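Aspartokinase (Arabidopsis thaliana, PDB 2CDQ) phosphorylates L-aspartate with ATP, the first step toward lysine, threonine, methionine and isoleucine, under allosteric control by lysine and S-adenosylmethionine. Local coordinates at residues K338-L352 against S378-K390. Sequence-based numbering, arbitrary orientation.
Sequences KRNVTMLDIASTRML and SEVSISLTLDPSK. With LYS (lysine), chain G; SAM (S-adenosylmethionine), chain F.
Strands 341-347 and 381-386 pair antiparallel, L344 with L384 and I346 with I382 as hydrogen-bonded pairs, their axes 4.6 Å apart at closest approach. L344 N reaches L384 O at 2.7 Å, and S348 N extends the pairing to V380 O. At the other end a water bridges T342 N and L386 O.

L344, I346, I382 and L384 share one face. I346 and I382 run alongside each other in the same direction, CD1 to CD1 3.8 Å. L344 CD1 packs on L386 CD1. M351 comes across I382 at about a right angle, and its CE lies 3.7 Å from I382 CG2. M351 CG sits between the backbone N and the carbonyl carbon (chi1 67°), and a bend at chi3 turns the chain, placing SD 3.4 Å from CD of the bound lysine, whose NZ donates a hydrogen bond to S378 O. This end of the strand pair thus forms part of the pocket for the allosteric effector lysine.

M343, D345, A347, S381, S383 and T385 line the other face. S383 OG lies 3.0 Å from D345 OD1, which also forms a salt bridge with K459 of the second subunit.

In this ACT-domain sheet the pair is central, between strands 372-378 and 413-418. Helix 357-367 covers the I382 and L384 face, and the second subunit meets the S383 face.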
# COMPACT_ATOMS: atom_id res chain seq x y z
N LYS A 338 -3.64 -12.54 12.88
CA LYS A 338 -2.19 -12.43 12.96
C LYS A 338 -1.89 -11.73 14.27
O LYS A 338 -2.24 -10.55 14.44
CB LYS A 338 -1.63 -11.62 11.80
CG LYS A 338 -1.60 -12.35 10.47
CD LYS A 338 -1.25 -11.40 9.34
CE LYS A 338 -1.47 -12.05 7.98
NZ LYS A 338 -1.25 -11.10 6.85
N ARG A 339 -1.27 -12.46 15.19
CA ARG A 339 -0.90 -11.94 16.51
C ARG A 339 0.33 -11.03 16.41
O ARG A 339 1.13 -11.16 15.48
CB ARG A 339 -0.57 -13.10 17.46
CG ARG A 339 -1.68 -14.10 17.71
CD ARG A 339 -2.62 -13.63 18.81
NE ARG A 339 -3.50 -14.71 19.26
CZ ARG A 339 -4.39 -14.60 20.24
NH1 ARG A 339 -4.53 -13.45 20.89
NH2 ARG A 339 -5.14 -15.64 20.57
N ASN A 340 0.46 -10.11 17.37
CA ASN A 340 1.69 -9.34 17.58
C ASN A 340 2.42 -8.85 16.34
O ASN A 340 3.50 -9.34 16.02
CB ASN A 340 2.67 -10.12 18.45
CG ASN A 340 2.75 -9.57 19.85
OD1 ASN A 340 2.37 -10.25 20.81
ND2 ASN A 340 3.23 -8.34 19.98
N VAL A 341 1.83 -7.88 15.65
CA VAL A 341 2.47 -7.28 14.49
C VAL A 341 2.98 -5.89 14.81
O VAL A 341 2.48 -5.21 15.71
CB VAL A 341 1.54 -7.25 13.24
CG1 VAL A 341 1.11 -8.67 12.85
CG2 VAL A 341 0.32 -6.33 13.45
N THR A 342 4.01 -5.49 14.07
CA THR A 342 4.61 -4.18 14.20
C THR A 342 4.17 -3.32 13.02
O THR A 342 4.34 -3.72 11.87
CB THR A 342 6.13 -4.30 14.26
OG1 THR A 342 6.50 -5.08 15.40
CG2 THR A 342 6.80 -2.93 14.33
N MET A 343 3.61 -2.15 13.33
CA MET A 343 3.11 -1.23 12.31
C MET A 343 3.97 0.01 12.22
O MET A 343 4.40 0.55 13.25
CB MET A 343 1.65 -0.85 12.59
CG MET A 343 1.11 0.28 11.71
SD MET A 343 -0.67 0.52 11.82
CE MET A 343 -0.87 1.19 13.47
N LEU A 344 4.22 0.47 11.00
CA LEU A 344 4.97 1.70 10.76
C LEU A 344 4.14 2.72 9.99
O LEU A 344 3.41 2.35 9.07
CB LEU A 344 6.27 1.44 10.00
CG LEU A 344 7.43 0.91 10.85
CD1 LEU A 344 7.57 -0.58 10.63
CD2 LEU A 344 8.72 1.62 10.49
N ASP A 345 4.27 3.98 10.38
CA ASP A 345 3.61 5.09 9.70
C ASP A 345 4.65 6.06 9.15
O ASP A 345 5.54 6.51 9.87
CB ASP A 345 2.66 5.80 10.65
CG ASP A 345 1.91 6.95 10.00
OD1 ASP A 345 1.33 6.75 8.90
OD2 ASP A 345 1.89 8.05 10.59
N ILE A 346 4.54 6.38 7.86
CA ILE A 346 5.53 7.20 7.17
C ILE A 346 4.83 8.39 6.51
O ILE A 346 4.21 8.24 5.45
CB ILE A 346 6.30 6.35 6.12
CG1 ILE A 346 7.05 5.20 6.80
CG2 ILE A 346 7.28 7.20 5.31
CD1 ILE A 346 7.29 4.02 5.90
N ALA A 347 4.92 9.57 7.13
CA ALA A 347 4.20 10.75 6.65
C ALA A 347 5.10 11.83 6.08
O ALA A 347 6.07 12.23 6.71
CB ALA A 347 3.32 11.34 7.75
N SER A 348 4.75 12.31 4.88
CA SER A 348 5.45 13.44 4.26
C SER A 348 4.51 14.22 3.33
O SER A 348 3.77 13.61 2.56
CB SER A 348 6.69 12.97 3.49
OG SER A 348 7.32 14.05 2.82
N THR A 349 4.57 15.54 3.39
CA THR A 349 3.76 16.40 2.51
C THR A 349 4.26 16.35 1.06
O THR A 349 3.53 16.68 0.12
CB THR A 349 3.73 17.88 2.99
OG1 THR A 349 5.05 18.44 2.94
CG2 THR A 349 3.18 17.99 4.42
N ARG A 350 5.51 15.91 0.89
CA ARG A 350 6.19 15.90 -0.41
C ARG A 350 5.78 14.77 -1.35
O ARG A 350 5.98 14.88 -2.56
CB ARG A 350 7.71 15.83 -0.21
CG ARG A 350 8.35 17.08 0.37
CD ARG A 350 9.85 17.01 0.17
NE ARG A 350 10.58 17.78 1.18
CZ ARG A 350 10.86 19.08 1.07
NH1 ARG A 350 10.47 19.77 0.01
NH2 ARG A 350 11.53 19.68 2.04
N MET A 351 5.23 13.69 -0.80
CA MET A 351 4.89 12.52 -1.62
C MET A 351 3.67 12.73 -2.53
O MET A 351 3.53 12.05 -3.54
CB MET A 351 4.72 11.26 -0.75
CG MET A 351 3.53 11.27 0.20
SD MET A 351 3.28 9.68 1.00
CE MET A 351 4.65 9.64 2.16
N LEU A 352 2.80 13.68 -2.18
CA LEU A 352 1.62 13.97 -2.98
C LEU A 352 2.03 14.64 -4.30
O LEU A 352 2.33 15.84 -4.34
CB LEU A 352 0.62 14.85 -2.20
CG LEU A 352 -0.85 14.87 -2.64
CD1 LEU A 352 -1.68 15.70 -1.67
CD2 LEU A 352 -1.06 15.37 -4.06
N SER A 378 -2.46 7.31 2.67
CA SER A 378 -3.32 8.49 2.62
C SER A 378 -2.67 9.50 1.67
O SER A 378 -1.64 9.20 1.05
CB SER A 378 -3.54 9.08 4.02
OG SER A 378 -2.47 9.93 4.41
N GLU A 379 -3.25 10.70 1.54
CA GLU A 379 -2.72 11.70 0.61
C GLU A 379 -1.27 12.09 0.90
O GLU A 379 -0.53 12.43 -0.02
CB GLU A 379 -3.60 12.97 0.56
CG GLU A 379 -5.09 12.73 0.33
CD GLU A 379 -5.43 12.21 -1.06
OE1 GLU A 379 -4.58 12.29 -1.98
OE2 GLU A 379 -6.57 11.71 -1.23
N VAL A 380 -0.88 12.05 2.17
CA VAL A 380 0.48 12.44 2.58
C VAL A 380 1.16 11.42 3.50
O VAL A 380 2.07 11.77 4.26
CB VAL A 380 0.51 13.83 3.27
CG1 VAL A 380 0.15 14.92 2.29
CG2 VAL A 380 -0.41 13.86 4.50
N SER A 381 0.71 10.18 3.46
CA SER A 381 1.30 9.15 4.30
C SER A 381 1.18 7.77 3.69
O SER A 381 0.25 7.49 2.92
CB SER A 381 0.69 9.15 5.70
OG SER A 381 -0.60 8.56 5.72
N ILE A 382 2.14 6.92 4.03
CA ILE A 382 2.03 5.50 3.76
C ILE A 382 2.26 4.71 5.06
O ILE A 382 3.21 4.98 5.80
CB ILE A 382 2.84 5.03 2.48
CG1 ILE A 382 3.42 3.62 2.64
CG2 ILE A 382 3.94 6.03 2.10
CD1 ILE A 382 4.90 3.61 2.97
N SER A 383 1.35 3.80 5.35
CA SER A 383 1.40 2.98 6.55
C SER A 383 1.56 1.53 6.14
O SER A 383 1.06 1.11 5.10
CB SER A 383 0.13 3.16 7.37
OG SER A 383 -0.19 4.53 7.50
N LEU A 384 2.27 0.78 6.97
CA LEU A 384 2.61 -0.59 6.63
C LEU A 384 2.81 -1.43 7.87
O LEU A 384 3.00 -0.90 8.97
CB LEU A 384 3.85 -0.66 5.74
CG LEU A 384 5.18 -0.06 6.20
CD1 LEU A 384 5.98 -1.04 7.04
CD2 LEU A 384 5.97 0.36 4.99
N THR A 385 2.79 -2.74 7.68
CA THR A 385 2.88 -3.67 8.77
C THR A 385 3.94 -4.69 8.38
O THR A 385 4.04 -5.07 7.22
CB THR A 385 1.48 -4.28 9.05
OG1 THR A 385 1.21 -4.27 10.46
CG2 THR A 385 1.35 -5.68 8.51
N LEU A 386 4.78 -5.10 9.33
CA LEU A 386 5.88 -6.02 9.02
C LEU A 386 5.43 -7.47 9.13
O LEU A 386 4.62 -7.79 9.99
CB LEU A 386 7.08 -5.78 9.94
CG LEU A 386 7.60 -4.35 9.97
CD1 LEU A 386 8.61 -4.18 11.09
CD2 LEU A 386 8.19 -3.97 8.63
N ASP A 387 5.96 -8.33 8.26
CA ASP A 387 5.64 -9.77 8.30
C ASP A 387 5.53 -10.24 9.75
O ASP A 387 6.38 -9.88 10.58
CB ASP A 387 6.72 -10.58 7.59
CG ASP A 387 6.48 -10.74 6.10
OD1 ASP A 387 5.40 -10.35 5.60
OD2 ASP A 387 7.37 -11.28 5.42
N PRO A 388 4.50 -11.04 10.07
CA PRO A 388 4.41 -11.60 11.42
C PRO A 388 5.64 -12.43 11.71
O PRO A 388 6.16 -13.09 10.80
CB PRO A 388 3.16 -12.49 11.36
CG PRO A 388 2.36 -11.95 10.22
CD PRO A 388 3.37 -11.47 9.22
N SER A 389 6.12 -12.41 12.95
CA SER A 389 7.39 -13.06 13.30
C SER A 389 7.41 -14.58 13.09
O SER A 389 8.45 -15.14 12.74
CB SER A 389 7.80 -12.73 14.73
OG SER A 389 6.86 -13.27 15.64
N LYS A 390 6.26 -15.23 13.28
CA LYS A 390 6.16 -16.69 13.12
C LYS A 390 6.47 -17.15 11.68
O LYS A 390 6.72 -18.33 11.44
CB LYS A 390 4.81 -17.23 13.61
CG LYS A 390 3.66 -17.18 12.60
CD LYS A 390 2.32 -17.33 13.32
CE LYS A 390 1.18 -17.62 12.36
NZ LYS A 390 0.88 -19.08 12.24
N LYS G . 6.09 8.91 -4.55
CA LYS G . 4.81 8.17 -4.58
C LYS G . 4.74 7.58 -5.97
O LYS G . 5.76 7.36 -6.64
CB LYS G . 3.64 9.12 -4.33
CG LYS G . 2.43 8.48 -3.60
CD LYS G . 2.61 8.40 -2.10
CE LYS G . 1.40 7.72 -1.41
NZ LYS G . 0.11 8.49 -1.50
OXT LYS G . 3.65 7.31 -6.46
N SAM F . 21.11 -6.50 9.75
CA SAM F . 20.59 -7.83 9.45
C SAM F . 20.92 -8.27 8.02
O SAM F . 21.24 -9.44 7.77
OXT SAM F . 20.88 -7.48 7.08
CB SAM F . 19.09 -7.88 9.69
CG SAM F . 18.49 -9.28 9.80
SD SAM F . 17.27 -9.60 8.50
CE SAM F . 15.87 -8.61 9.08
C5' SAM F . 16.73 -11.33 8.69
C4' SAM F . 16.46 -11.87 10.10
O4' SAM F . 15.41 -11.18 10.73
C3' SAM F . 16.04 -13.33 10.06
O3' SAM F . 16.75 -14.03 11.05
C2' SAM F . 14.56 -13.36 10.39
O2' SAM F . 14.23 -14.43 11.25
C1' SAM F . 14.33 -12.03 11.09
N9 SAM F . 13.04 -11.39 10.74
C8 SAM F . 12.00 -11.17 11.60
N7 SAM F . 11.01 -10.53 10.95
C5 SAM F . 11.40 -10.32 9.68
C6 SAM F . 10.78 -9.72 8.59
N6 SAM F . 9.56 -9.21 8.70
N1 SAM F . 11.44 -9.65 7.38
C2 SAM F . 12.71 -10.18 7.26
N3 SAM F . 13.32 -10.78 8.34
C4 SAM F . 12.68 -10.85 9.53
O HOH W 1 5.29 -7.45 12.56